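Local coordinates for CELL WALL surface anchor family protein (Streptococcus pneumoniae, PDB 3ZGH), which probably mediates attachment of the pneumococcus to host cells by binding keratin 10 through this basic, MSCRAMM-type adhesin domain, at residues Leu49-Asp54 with Thr168-Thr173; Phe60-Thr65 with Gln94-Leu99; Ser89-Gln94 with Asp180-Asn185; Ser127-Thr130 with Gly135-Trp138. One frame throughout, in Å; residues are numbered along the deposited sequence.

Interaction 1. Residues Leu49-Asp54 with Thr168-Thr173; sequences LKVTND and TSFTFT. With ACT (acetate ion), chain D.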
loop_
_atom_site.group_PDB
_atom_site.type_symbol
_atom_site.label_atom_id
_atom_site.label_comp_id
_atom_site.label_asym_id
_atom_site.label_seq_id
_atom_site.Cartn_x
_atom_site.Cartn_y
_atom_site.Cartn_z
ATOM N N LEU A 49 -1.134 -2.400 5.631
ATOM C CA LEU A 49 0.159 -2.864 5.175
ATOM C C LEU A 49 0.496 -4.104 6.011
ATOM O O LEU A 49 0.618 -4.022 7.262
ATOM C CB LEU A 49 1.224 -1.787 5.363
ATOM C CG LEU A 49 2.608 -2.232 4.881
ATOM C CD1 LEU A 49 2.707 -2.188 3.356
ATOM C CD2 LEU A 49 3.705 -1.369 5.520
ATOM N N LYS A 50 0.599 -5.246 5.336
ATOM C CA LYS A 50 1.000 -6.474 5.988
ATOM C C LYS A 50 2.453 -6.745 5.603
ATOM O O LYS A 50 2.792 -6.692 4.421
ATOM C CB LYS A 50 0.093 -7.604 5.511
ATOM C CG LYS A 50 0.452 -8.999 6.082
ATOM C CD LYS A 50 -0.551 -10.038 5.533
ATOM C CE LYS A 50 -0.105 -11.471 5.829
ATOM N NZ LYS A 50 -0.856 -12.500 5.013
ATOM N N VAL A 51 3.315 -7.004 6.591
ATOM C CA VAL A 51 4.715 -7.291 6.330
ATOM C C VAL A 51 5.127 -8.600 7.048
ATOM O O VAL A 51 4.990 -8.737 8.289
ATOM C CB VAL A 51 5.598 -6.142 6.849
ATOM C CG1 VAL A 51 7.067 -6.347 6.429
ATOM C CG2 VAL A 51 5.049 -4.772 6.327
ATOM N N THR A 52 5.580 -9.564 6.248
ATOM C CA THR A 52 5.984 -10.870 6.742
ATOM C C THR A 52 7.483 -11.013 6.522
ATOM O O THR A 52 7.990 -10.742 5.444
ATOM C CB THR A 52 5.262 -11.986 5.977
ATOM O OG1 THR A 52 3.860 -11.912 6.260
ATOM C CG2 THR A 52 5.744 -13.370 6.426
ATOM N N ASN A 53 8.173 -11.436 7.565
ATOM C CA ASN A 53 9.584 -11.733 7.538
ATOM C C ASN A 53 9.695 -13.239 7.763
ATOM O O ASN A 53 9.324 -13.746 8.854
ATOM C CB ASN A 53 10.234 -10.949 8.656
ATOM C CG ASN A 53 11.711 -11.240 8.810
ATOM O OD1 ASN A 53 12.202 -12.294 8.417
ATOM N ND2 ASN A 53 12.417 -10.310 9.455
ATOM N N ASP A 54 10.149 -13.971 6.743
ATOM C CA ASP A 54 10.349 -15.416 6.901
ATOM C C ASP A 54 11.820 -15.757 7.030
ATOM O O ASP A 54 12.191 -16.916 6.905
ATOM C CB ASP A 54 9.751 -16.181 5.733
ATOM C CG ASP A 54 10.414 -15.836 4.398
ATOM O OD1 ASP A 54 11.516 -15.259 4.403
ATOM O OD2 ASP A 54 9.828 -16.135 3.338
ATOM N N THR A 168 17.098 -4.936 9.072
ATOM C CA THR A 168 15.933 -5.079 8.222
ATOM C C THR A 168 14.914 -3.967 8.491
ATOM O O THR A 168 13.711 -4.159 8.265
ATOM C CB THR A 168 15.236 -6.429 8.465
ATOM O OG1 THR A 168 15.010 -6.582 9.868
ATOM C CG2 THR A 168 16.126 -7.579 7.989
ATOM N N SER A 169 15.383 -2.814 8.953
ATOM C CA SER A 169 14.490 -1.680 9.168
ATOM C C SER A 169 13.908 -1.164 7.837
ATOM O O SER A 169 14.462 -1.413 6.760
ATOM C CB SER A 169 15.216 -0.564 9.920
ATOM O OG SER A 169 16.293 -0.019 9.170
ATOM N N PHE A 170 12.783 -0.453 7.907
ATOM C CA PHE A 170 12.225 0.171 6.718
ATOM C C PHE A 170 11.267 1.265 7.187
ATOM O O PHE A 170 10.865 1.297 8.366
ATOM C CB PHE A 170 11.494 -0.875 5.840
ATOM C CG PHE A 170 10.256 -1.440 6.476
ATOM C CD1 PHE A 170 9.029 -0.781 6.362
ATOM C CD2 PHE A 170 10.313 -2.628 7.200
ATOM C CE1 PHE A 170 7.897 -1.299 6.989
ATOM C CE2 PHE A 170 9.185 -3.146 7.832
ATOM C CZ PHE A 170 7.984 -2.487 7.728
ATOM N N THR A 171 10.916 2.169 6.291
ATOM C CA THR A 171 9.765 3.022 6.539
ATOM C C THR A 171 8.897 2.974 5.284
ATOM O O THR A 171 9.415 2.916 4.173
ATOM C CB THR A 171 10.134 4.491 6.826
ATOM O OG1 THR A 171 10.487 5.121 5.606
ATOM C CG2 THR A 171 11.276 4.611 7.828
ATOM N N PHE A 172 7.583 2.994 5.465
ATOM C CA PHE A 172 6.658 2.997 4.348
ATOM C C PHE A 172 5.681 4.171 4.529
ATOM O O PHE A 172 5.146 4.375 5.627
ATOM C CB PHE A 172 5.909 1.663 4.273
ATOM C CG PHE A 172 4.850 1.633 3.213
ATOM C CD1 PHE A 172 5.188 1.368 1.892
ATOM C CD2 PHE A 172 3.526 1.914 3.528
ATOM C CE1 PHE A 172 4.241 1.372 0.911
ATOM C CE2 PHE A 172 2.564 1.903 2.537
ATOM C CZ PHE A 172 2.923 1.639 1.223
ATOM N N THR A 173 5.464 4.929 3.450
ATOM C CA THR A 173 4.569 6.080 3.467
ATOM C C THR A 173 3.380 5.819 2.533
ATOM O O THR A 173 3.533 5.720 1.309
ATOM C CB THR A 173 5.300 7.359 3.019
ATOM O OG1 THR A 173 6.448 7.560 3.850
ATOM C CG2 THR A 173 4.374 8.592 3.119
HETATM C C ACT D . 15.088 2.875 7.671
HETATM O O ACT D . 16.309 2.705 7.913
HETATM O OXT ACT D . 14.776 2.937 6.456
HETATM C CH3 ACT D . 14.072 3.001 8.781
HETATM O O HOH W 1 15.098 -9.373 10.805
#

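Interaction 2. Residues Phe60-Thr65 with Gln94-Leu99; sequences FTYTVT and QTMLTL. With ACT (acetate ion), chain D.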
loop_
_atom_site.group_PDB
_atom_site.type_symbol
_atom_site.label_atom_id
_atom_site.label_comp_id
_atom_site.label_asym_id
_atom_site.label_seq_id
_atom_site.Cartn_x
_atom_site.Cartn_y
_atom_site.Cartn_z
ATOM N N PHE A 60 5.687 -7.657 1.438
ATOM C CA PHE A 60 4.823 -6.520 1.720
ATOM C C PHE A 60 3.518 -6.673 0.933
ATOM O O PHE A 60 3.553 -6.977 -0.281
ATOM C CB PHE A 60 5.509 -5.226 1.249
ATOM C CG PHE A 60 6.675 -4.780 2.085
ATOM C CD1 PHE A 60 6.517 -3.791 3.038
ATOM C CD2 PHE A 60 7.948 -5.315 1.891
ATOM C CE1 PHE A 60 7.615 -3.355 3.818
ATOM C CE2 PHE A 60 9.038 -4.853 2.614
ATOM C CZ PHE A 60 8.865 -3.891 3.599
ATOM N N THR A 61 2.377 -6.432 1.588
ATOM C CA THR A 61 1.074 -6.400 0.913
ATOM C C THR A 61 0.359 -5.127 1.387
ATOM O O THR A 61 0.047 -4.971 2.578
ATOM C CB THR A 61 0.205 -7.642 1.226
ATOM O OG1 THR A 61 0.932 -8.834 0.918
ATOM C CG2 THR A 61 -1.103 -7.647 0.377
ATOM N N TYR A 62 0.123 -4.227 0.442
ATOM C CA TYR A 62 -0.375 -2.893 0.702
ATOM C C TYR A 62 -1.707 -2.672 0.008
ATOM O O TYR A 62 -1.777 -2.780 -1.210
ATOM C CB TYR A 62 0.667 -1.924 0.142
ATOM C CG TYR A 62 0.231 -0.488 -0.025
ATOM C CD1 TYR A 62 -0.310 0.228 1.025
ATOM C CD2 TYR A 62 0.432 0.174 -1.241
ATOM C CE1 TYR A 62 -0.679 1.565 0.860
ATOM C CE2 TYR A 62 0.077 1.472 -1.408
ATOM C CZ TYR A 62 -0.475 2.163 -0.367
ATOM O OH TYR A 62 -0.797 3.470 -0.587
ATOM N N THR A 63 -2.743 -2.335 0.763
ATOM C CA THR A 63 -4.098 -2.216 0.233
ATOM C C THR A 63 -4.655 -0.851 0.603
ATOM O O THR A 63 -4.538 -0.438 1.754
ATOM C CB THR A 63 -5.043 -3.288 0.815
ATOM O OG1 THR A 63 -4.582 -4.578 0.451
ATOM C CG2 THR A 63 -6.491 -3.131 0.291
ATOM N N VAL A 64 -5.240 -0.159 -0.368
ATOM C CA VAL A 64 -5.985 1.064 -0.100
ATOM C C VAL A 64 -7.452 0.762 -0.374
ATOM O O VAL A 64 -7.774 0.134 -1.376
ATOM C CB VAL A 64 -5.474 2.201 -0.999
ATOM C CG1 VAL A 64 -6.456 3.402 -1.015
ATOM C CG2 VAL A 64 -4.094 2.635 -0.529
ATOM N N THR A 65 -8.343 1.178 0.519
ATOM C CA THR A 65 -9.741 0.799 0.423
ATOM C C THR A 65 -10.627 1.748 1.225
ATOM O O THR A 65 -10.155 2.397 2.174
ATOM C CB THR A 65 -9.944 -0.646 0.958
ATOM O OG1 THR A 65 -11.337 -0.975 0.951
ATOM C CG2 THR A 65 -9.381 -0.827 2.379
ATOM N N GLN A 94 6.405 11.413 -4.172
ATOM C CA GLN A 94 6.933 11.082 -2.859
ATOM C C GLN A 94 7.545 9.694 -2.825
ATOM O O GLN A 94 7.011 8.742 -3.401
ATOM C CB GLN A 94 5.843 11.173 -1.772
ATOM C CG GLN A 94 4.886 9.994 -1.749
ATOM C CD GLN A 94 3.984 9.982 -0.519
ATOM O OE1 GLN A 94 3.608 11.039 0.013
ATOM N NE2 GLN A 94 3.636 8.771 -0.054
ATOM N N THR A 95 8.661 9.589 -2.129
ATOM C CA THR A 95 9.207 8.288 -1.775
ATOM C C THR A 95 8.156 7.477 -1.037
ATOM O O THR A 95 7.537 7.983 -0.116
ATOM C CB THR A 95 10.427 8.463 -0.894
ATOM O OG1 THR A 95 11.394 9.231 -1.611
ATOM C CG2 THR A 95 11.018 7.089 -0.518
ATOM N N MET A 96 7.940 6.225 -1.437
ATOM C CA MET A 96 7.005 5.352 -0.735
ATOM C C MET A 96 7.702 4.471 0.307
ATOM O O MET A 96 7.075 4.041 1.264
ATOM C CB MET A 96 6.315 4.382 -1.703
ATOM C CG MET A 96 5.602 5.015 -2.871
ATOM S SD MET A 96 3.933 5.582 -2.530
ATOM C CE MET A 96 3.107 4.137 -1.801
ATOM N N LEU A 97 8.961 4.132 0.062
ATOM C CA LEU A 97 9.613 3.056 0.816
ATOM C C LEU A 97 11.101 3.362 0.984
ATOM O O LEU A 97 11.786 3.685 0.026
ATOM C CB LEU A 97 9.411 1.732 0.090
ATOM C CG LEU A 97 10.059 0.497 0.740
ATOM C CD1 LEU A 97 9.286 0.068 1.970
ATOM C CD2 LEU A 97 10.109 -0.611 -0.284
ATOM N N THR A 98 11.593 3.300 2.211
ATOM C CA THR A 98 13.040 3.393 2.427
ATOM C C THR A 98 13.415 2.088 3.111
ATOM O O THR A 98 12.587 1.494 3.825
ATOM C CB THR A 98 13.441 4.585 3.301
ATOM O OG1 THR A 98 12.836 4.441 4.590
ATOM C CG2 THR A 98 12.991 5.894 2.676
ATOM N N LEU A 99 14.632 1.611 2.855
ATOM C CA LEU A 99 15.024 0.262 3.270
ATOM C C LEU A 99 16.335 0.305 4.036
ATOM O O LEU A 99 17.250 1.056 3.675
ATOM C CB LEU A 99 15.193 -0.626 2.040
ATOM C CG LEU A 99 13.916 -0.898 1.241
ATOM C CD1 LEU A 99 14.249 -1.787 0.061
ATOM C CD2 LEU A 99 12.841 -1.552 2.124
HETATM C C ACT D . 15.088 2.875 7.671
HETATM O O ACT D . 16.309 2.705 7.913
HETATM O OXT ACT D . 14.776 2.937 6.456
HETATM C CH3 ACT D . 14.072 3.001 8.781
#

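Interaction 3. Residues Ser89-Gln94 with Asp180-Asn185; sequences SGTSTQ and DRIGIN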
loop_
_atom_site.group_PDB
_atom_site.type_symbol
_atom_site.label_atom_id
_atom_site.label_comp_id
_atom_site.label_asym_id
_atom_site.label_seq_id
_atom_site.Cartn_x
_atom_site.Cartn_y
_atom_site.Cartn_z
ATOM N N SER A 89 -0.271 4.917 -5.344
ATOM C CA SER A 89 1.148 5.234 -5.292
ATOM C C SER A 89 1.394 6.601 -5.873
ATOM O O SER A 89 0.695 7.008 -6.789
ATOM C CB SER A 89 1.982 4.194 -6.042
ATOM O OG SER A 89 1.520 4.068 -7.367
ATOM N N GLY A 90 2.364 7.320 -5.327
ATOM C CA GLY A 90 2.719 8.616 -5.892
ATOM C C GLY A 90 3.666 8.516 -7.087
ATOM O O GLY A 90 4.168 7.450 -7.420
ATOM N N THR A 91 3.914 9.624 -7.763
ATOM C CA THR A 91 4.967 9.627 -8.775
ATOM C C THR A 91 6.330 9.672 -8.072
ATOM O O THR A 91 6.539 9.081 -7.013
ATOM C CB THR A 91 4.839 10.854 -9.671
ATOM O OG1 THR A 91 5.106 12.039 -8.905
ATOM C CG2 THR A 91 3.437 10.935 -10.272
ATOM N N SER A 92 7.265 10.420 -8.621
ATOM C CA SER A 92 8.303 10.943 -7.756
ATOM C C SER A 92 7.724 12.204 -7.087
ATOM O O SER A 92 8.417 13.201 -6.859
ATOM C CB SER A 92 9.585 11.169 -8.530
ATOM O OG SER A 92 10.093 9.907 -8.935
ATOM N N THR A 93 6.413 12.124 -6.826
ATOM C CA THR A 93 5.679 12.975 -5.894
ATOM C C THR A 93 6.024 12.660 -4.436
ATOM O O THR A 93 5.920 13.525 -3.556
ATOM C CB THR A 93 4.160 12.755 -6.067
ATOM O OG1 THR A 93 3.615 13.797 -6.897
ATOM C CG2 THR A 93 3.436 12.722 -4.712
ATOM N N GLN A 94 6.405 11.413 -4.172
ATOM C CA GLN A 94 6.933 11.082 -2.859
ATOM C C GLN A 94 7.545 9.694 -2.825
ATOM O O GLN A 94 7.011 8.742 -3.401
ATOM C CB GLN A 94 5.843 11.173 -1.772
ATOM C CG GLN A 94 4.886 9.994 -1.749
ATOM C CD GLN A 94 3.984 9.982 -0.519
ATOM O OE1 GLN A 94 3.608 11.039 0.013
ATOM N NE2 GLN A 94 3.636 8.771 -0.054
ATOM N N ASP A 180 -6.819 12.626 -11.313
ATOM C CA ASP A 180 -6.574 13.950 -11.893
ATOM C C ASP A 180 -5.951 14.958 -10.920
ATOM O O ASP A 180 -5.871 16.147 -11.232
ATOM C CB ASP A 180 -7.866 14.542 -12.506
ATOM C CG ASP A 180 -8.991 14.717 -11.479
ATOM O OD1 ASP A 180 -8.984 14.047 -10.420
ATOM O OD2 ASP A 180 -9.913 15.522 -11.744
ATOM N N ARG A 181 -5.497 14.506 -9.751
ATOM C CA ARG A 181 -4.862 15.416 -8.797
ATOM C C ARG A 181 -3.831 14.664 -7.931
ATOM O O ARG A 181 -4.012 14.481 -6.726
ATOM C CB ARG A 181 -5.935 16.092 -7.935
ATOM C CG ARG A 181 -5.431 17.243 -7.091
ATOM C CD ARG A 181 -5.142 18.492 -7.916
ATOM N NE ARG A 181 -4.207 19.383 -7.224
ATOM C CZ ARG A 181 -4.554 20.303 -6.324
ATOM N NH1 ARG A 181 -3.617 21.055 -5.755
ATOM N NH2 ARG A 181 -5.829 20.483 -5.987
ATOM N N ILE A 182 -2.754 14.226 -8.566
ATOM C CA ILE A 182 -1.789 13.364 -7.902
ATOM C C ILE A 182 -1.004 14.086 -6.791
ATOM O O ILE A 182 -0.412 13.445 -5.938
ATOM C CB ILE A 182 -0.863 12.649 -8.925
ATOM C CG1 ILE A 182 -0.148 13.623 -9.870
ATOM C CG2 ILE A 182 -1.683 11.731 -9.786
ATOM C CD1 ILE A 182 0.920 14.457 -9.225
ATOM N N GLY A 183 -1.056 15.413 -6.760
ATOM C CA GLY A 183 -0.348 16.163 -5.733
ATOM C C GLY A 183 -1.018 16.228 -4.361
ATOM O O GLY A 183 -0.437 16.759 -3.411
ATOM N N ILE A 184 -2.245 15.720 -4.258
ATOM C CA ILE A 184 -2.988 15.741 -3.002
ATOM C C ILE A 184 -3.106 14.299 -2.481
ATOM O O ILE A 184 -3.964 13.524 -2.931
ATOM C CB ILE A 184 -4.406 16.341 -3.182
ATOM C CG1 ILE A 184 -4.353 17.742 -3.824
ATOM C CG2 ILE A 184 -5.151 16.390 -1.857
ATOM C CD1 ILE A 184 -3.480 18.744 -3.106
ATOM N N ASN A 185 -2.222 13.944 -1.556
ATOM C CA ASN A 185 -2.269 12.646 -0.899
ATOM C C ASN A 185 -3.333 12.666 0.186
ATOM O O ASN A 185 -3.250 13.465 1.128
ATOM C CB ASN A 185 -0.901 12.334 -0.286
ATOM C CG ASN A 185 -0.857 10.996 0.380
ATOM O OD1 ASN A 185 -1.844 10.252 0.395
ATOM N ND2 ASN A 185 0.308 10.656 0.924
#

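Interaction 4. Residues Ser127-Thr130 with Gly135-Trp138; sequences STMT and GYTW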
loop_
_atom_site.group_PDB
_atom_site.type_symbol
_atom_site.label_atom_id
_atom_site.label_comp_id
_atom_site.label_asym_id
_atom_site.label_seq_id
_atom_site.Cartn_x
_atom_site.Cartn_y
_atom_site.Cartn_z
ATOM N N SER A 127 4.365 -3.346 -11.654
ATOM C CA SER A 127 5.155 -2.124 -11.731
ATOM C C SER A 127 6.605 -2.382 -11.381
ATOM O O SER A 127 6.923 -3.353 -10.683
ATOM C CB SER A 127 4.610 -1.094 -10.746
ATOM O OG SER A 127 3.225 -0.870 -10.968
ATOM N N THR A 128 7.481 -1.481 -11.806
ATOM C CA THR A 128 8.903 -1.587 -11.498
ATOM C C THR A 128 9.288 -0.512 -10.479
ATOM O O THR A 128 8.950 0.653 -10.629
ATOM C CB THR A 128 9.751 -1.437 -12.788
ATOM O OG1 THR A 128 9.415 -2.493 -13.701
ATOM C CG2 THR A 128 11.247 -1.478 -12.469
ATOM N N MET A 129 9.948 -0.909 -9.402
ATOM C CA MET A 129 10.446 0.068 -8.435
ATOM C C MET A 129 11.690 0.766 -8.952
ATOM O O MET A 129 12.549 0.143 -9.570
ATOM C CB MET A 129 10.771 -0.607 -7.121
ATOM C CG MET A 129 9.555 -1.014 -6.353
ATOM S SD MET A 129 9.618 -0.385 -4.685
ATOM C CE MET A 129 8.564 -1.610 -3.894
ATOM N N THR A 130 11.785 2.060 -8.688
ATOM C CA THR A 130 12.992 2.817 -9.012
ATOM C C THR A 130 13.335 3.674 -7.806
ATOM O O THR A 130 12.492 3.937 -6.960
ATOM C CB THR A 130 12.792 3.771 -10.230
ATOM O OG1 THR A 130 11.720 4.682 -9.960
ATOM C CG2 THR A 130 12.479 2.995 -11.498
ATOM N N GLY A 135 15.063 6.508 -1.028
ATOM C CA GLY A 135 14.322 5.263 -1.096
ATOM C C GLY A 135 13.770 4.995 -2.483
ATOM O O GLY A 135 14.416 5.302 -3.484
ATOM N N TYR A 136 12.571 4.424 -2.527
ATOM C CA TYR A 136 11.988 3.890 -3.752
ATOM C C TYR A 136 10.559 4.409 -3.966
ATOM O O TYR A 136 9.819 4.676 -2.995
ATOM C CB TYR A 136 11.928 2.350 -3.670
ATOM C CG TYR A 136 13.267 1.659 -3.568
ATOM C CD1 TYR A 136 13.923 1.198 -4.706
ATOM C CD2 TYR A 136 13.876 1.475 -2.344
ATOM C CE1 TYR A 136 15.160 0.587 -4.632
ATOM C CE2 TYR A 136 15.124 0.846 -2.248
ATOM C CZ TYR A 136 15.756 0.409 -3.399
ATOM O OH TYR A 136 16.985 -0.217 -3.319
ATOM N N THR A 137 10.158 4.508 -5.230
ATOM C CA THR A 137 8.735 4.568 -5.580
ATOM C C THR A 137 8.522 3.600 -6.728
ATOM O O THR A 137 9.466 2.971 -7.196
ATOM C CB THR A 137 8.296 5.967 -6.073
ATOM O OG1 THR A 137 9.006 6.983 -5.364
ATOM C CG2 THR A 137 6.803 6.176 -5.866
ATOM N N TRP A 138 7.290 3.479 -7.201
ATOM C CA TRP A 138 7.057 2.725 -8.410
ATOM C C TRP A 138 6.139 3.465 -9.378
ATOM O O TRP A 138 5.422 4.391 -8.988
ATOM C CB TRP A 138 6.549 1.322 -8.083
ATOM C CG TRP A 138 5.186 1.215 -7.404
ATOM C CD1 TRP A 138 3.958 1.150 -8.016
ATOM C CD2 TRP A 138 4.929 1.106 -5.995
ATOM N NE1 TRP A 138 2.962 1.004 -7.070
ATOM C CE2 TRP A 138 3.542 0.979 -5.823
ATOM C CE3 TRP A 138 5.755 1.099 -4.859
ATOM C CZ2 TRP A 138 2.951 0.861 -4.569
ATOM C CZ3 TRP A 138 5.175 0.978 -3.619
ATOM C CH2 TRP A 138 3.790 0.855 -3.475
#

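Interaction 1. Residues Leu49-Asp54 with Thr168-Thr173
Leu49 and Val51 on one strand meet Phe172 and Phe170 on another across the interior between two sheets. The short strand axes approach to 10.8 Å, with their N-to-C directions 160° apart. That spacing is far too wide for backbone pairing, so side chains alone fill the gap, as between the layers of a beta-sandwich.

Leu49 turns CG anti to its backbone nitrogen (chi1 -179°), which carries both methyls to Phe172. Leu49 CD1 sits over the centre of the Phe172 ring, 4.2 Å from the centroid and 10° off the normal, a CH-pi contact on the face. The other branch, Leu49 CD2, packs nearer the root of the Phe172 side chain, 3.8 Å from Phe172 CD2. Two residues along, on the same side of the strand, the side chains of Val51 and Phe170 come from opposite directions, and Val51 CG2 approaches the ring obliquely, 4.0 Å from Phe170 CZ. Leu49 CD2 also lies 4.4 Å from Phe170 CE1, so this leucine bridges both aromatic rings. Phe60 and Tyr62 of the neighbouring strand 57-65 set their rings edge-to-face with Phe170 and Phe172.

At the end of the pair, a water accepts a hydrogen bond from Asn53 ND2 (3.1 Å) and is hydrogen-bonded to Thr168 OG1 (2.9 Å). On the side of 168-173 turned away from Leu49-Asp54, an acetate probably from the crystallisation liquor rests beside Ser169 and Thr171.

All four residues in direct contact are buried and apolar, so cohesion here rests on shape and dispersion, with polar bridging confined to the water-linked margin.

Interaction 2. Residues Phe60-Thr65 with Gln94-Leu99
A classic beta bulge shapes this contact: Met96 and Leu97, consecutive in sequence, both face Tyr136 of the adjoining strand, Met96 N being bonded to Tyr136 O and Leu97 O to Tyr136 N. Both turn their side chains toward strand 57-65. The bulge thus lets two neighbouring residues reach the same layer, where a regular strand would alternate them.

Each takes a different aromatic partner. Met96 bends at both chi2 (-84°) and chi3 (-52°), turning its terminal methyl toward Tyr62. The two side chains cross at about a right angle, and Met96 CE lies 4.1 Å from Tyr62 CE2. The methyl is equally near the phenol oxygen, with Met96 CE also 4.1 Å from Tyr62 OH. That oxygen has its polar partners elsewhere, in the backbone of Asn88 and Tyr175, which tie down the far end of the ring. Leu97 reaches Phe60 with one branch, Leu97 CD1 standing 4.2 Å from Phe60 CE1 in an oblique approach to the ring. The nearest CA atoms, those of Phe60 and Leu97, are 10.7 Å apart, which confirms that the contact is made between layers by side chains.

Around it, Phe60 stacks on Trp159 of strand 154-162, its neighbour in the larger sheet, while Met96 also packs on Trp138. Strand 97-99 pairs with 170-172 on one side, and at the bulge its start is bonded to strand 136-138.

Interaction 3. Residues Ser89-Gln94 with Asp180-Asn185
Two irregular loops meet at the surface of the domain: one runs from strand 85-87 to strand 97-99, the other follows strand 177-178 and contains a type I beta turn from Arg181 to Ile184. The turn is closed by the backbone bond from Ile184 N to Arg181 O, 3.3 Å long. It presents Ile182, its second residue, to the first loop.

Ile182 makes the van der Waals half of the contact. Its CG1 branch lies between the backbone nitrogen and the carbonyl carbon (chi1 55°), and CD1 at the end of that branch reaches across to the threonines. The methyl lies against the Thr93 hydroxyl, Ile182 CD1 standing 3.6 Å from Thr93 OG1 with the side chains meeting at a slant. It touches Thr91 more loosely, with Ile182 CD1 4.5 Å from Thr91 CG2.

The polar half pairs two amides. Asn185 ND2 gives a weak hydrogen bond to Gln94 OE1, 3.4 Å long and bent to 133° at the hydrogen; the Gln94 side chain is poorly ordered, so the bond is tentative. The side chains cross at roughly a right angle and their amide planes stand 74° apart, so the groups do not pair in a common plane. Asn185 has stronger partners outside the two loops: its OD1 accepts from the backbone nitrogens of Phe187 and Ala176, and its ND2 also donates to Pro174 O.

With 184 Å² buried, a single aliphatic tip against threonines and one weak amide-amide hydrogen bond, the loops are joined lightly; the backbone bonds that orient Asn185 probably do more than the Gln94 bond itself to fix its amide.

Interaction 4. Residues Ser127-Thr130 with Gly135-Trp138
Trp138 and Met129 bury the largest areas in this hairpin contact, and they form an antiparallel non-hydrogen-bonded pair with CA atoms 4.3 Å apart. Their side chains leave the same face of the sheet and run side by side.

Trp138 sets CG between its backbone nitrogen and carbonyl carbon (chi1 65°), laying the indole alongside Ser127 and Met129, both to one side of its plane. At the pyrrole end, Trp138 CD1 is 3.6 Å from Ser127 CB; at the benzene end, Trp138 CE3 is 4.0 Å from Met129 CE. Both approaches are oblique to the ring. The hydroxyl of Ser127 is bonded to Asn111 and to Asn140 O, and the indole itself meets the ring of Trp159.

Met129 bends at chi2 and brings its sulfur between two aromatic residues. Met129 SD packs 3.7 Å from Tyr136 CB. Met-aromatic contacts join Met129 SD to both rings, 5.2 Å from the Tyr136 centroid and 5.4 Å from that of the six-membered ring of Trp138. The sulfur lies 50° off the normal of the tyrosine ring and 71° off that of the indole, oblique in each case.

Thr130 comes next in buried area, and its backbone supplies the hydrogen bonds. Thr130 N donates to Thr137 O at 2.9 Å, and Thr137 N returns a bond to Thr130 O at 3.0 Å, making the reciprocal hydrogen-bonded pair.

The hairpin end is therefore held in two ways: directional backbone bonds set the register, while a polarisable sulfur between aromatic groups packs the face carrying Met129 and Trp138.

In the fold
Following the chain from its N terminus, strand 43-53 opens interaction 1 and strand 57-65 opens interaction 2, which closes at 94-99 and lies wholly within the span of interaction 1. Interaction 3 starts just before, at 89-94, sharing Gln94 with interaction 2, and so crosses it. Next comes interaction 4, a short hairpin that lies in series after interaction 2 and within the spans of both 1 and 3. Interaction 1 closes at 168-173 and interaction 3 last, at 180-185, so these two also cross. Interactions 1 and 2 join the seven-stranded sheet to the three-stranded one; interaction 4 pairs strands at the larger sheet's edge, and interaction 3 links surface loops.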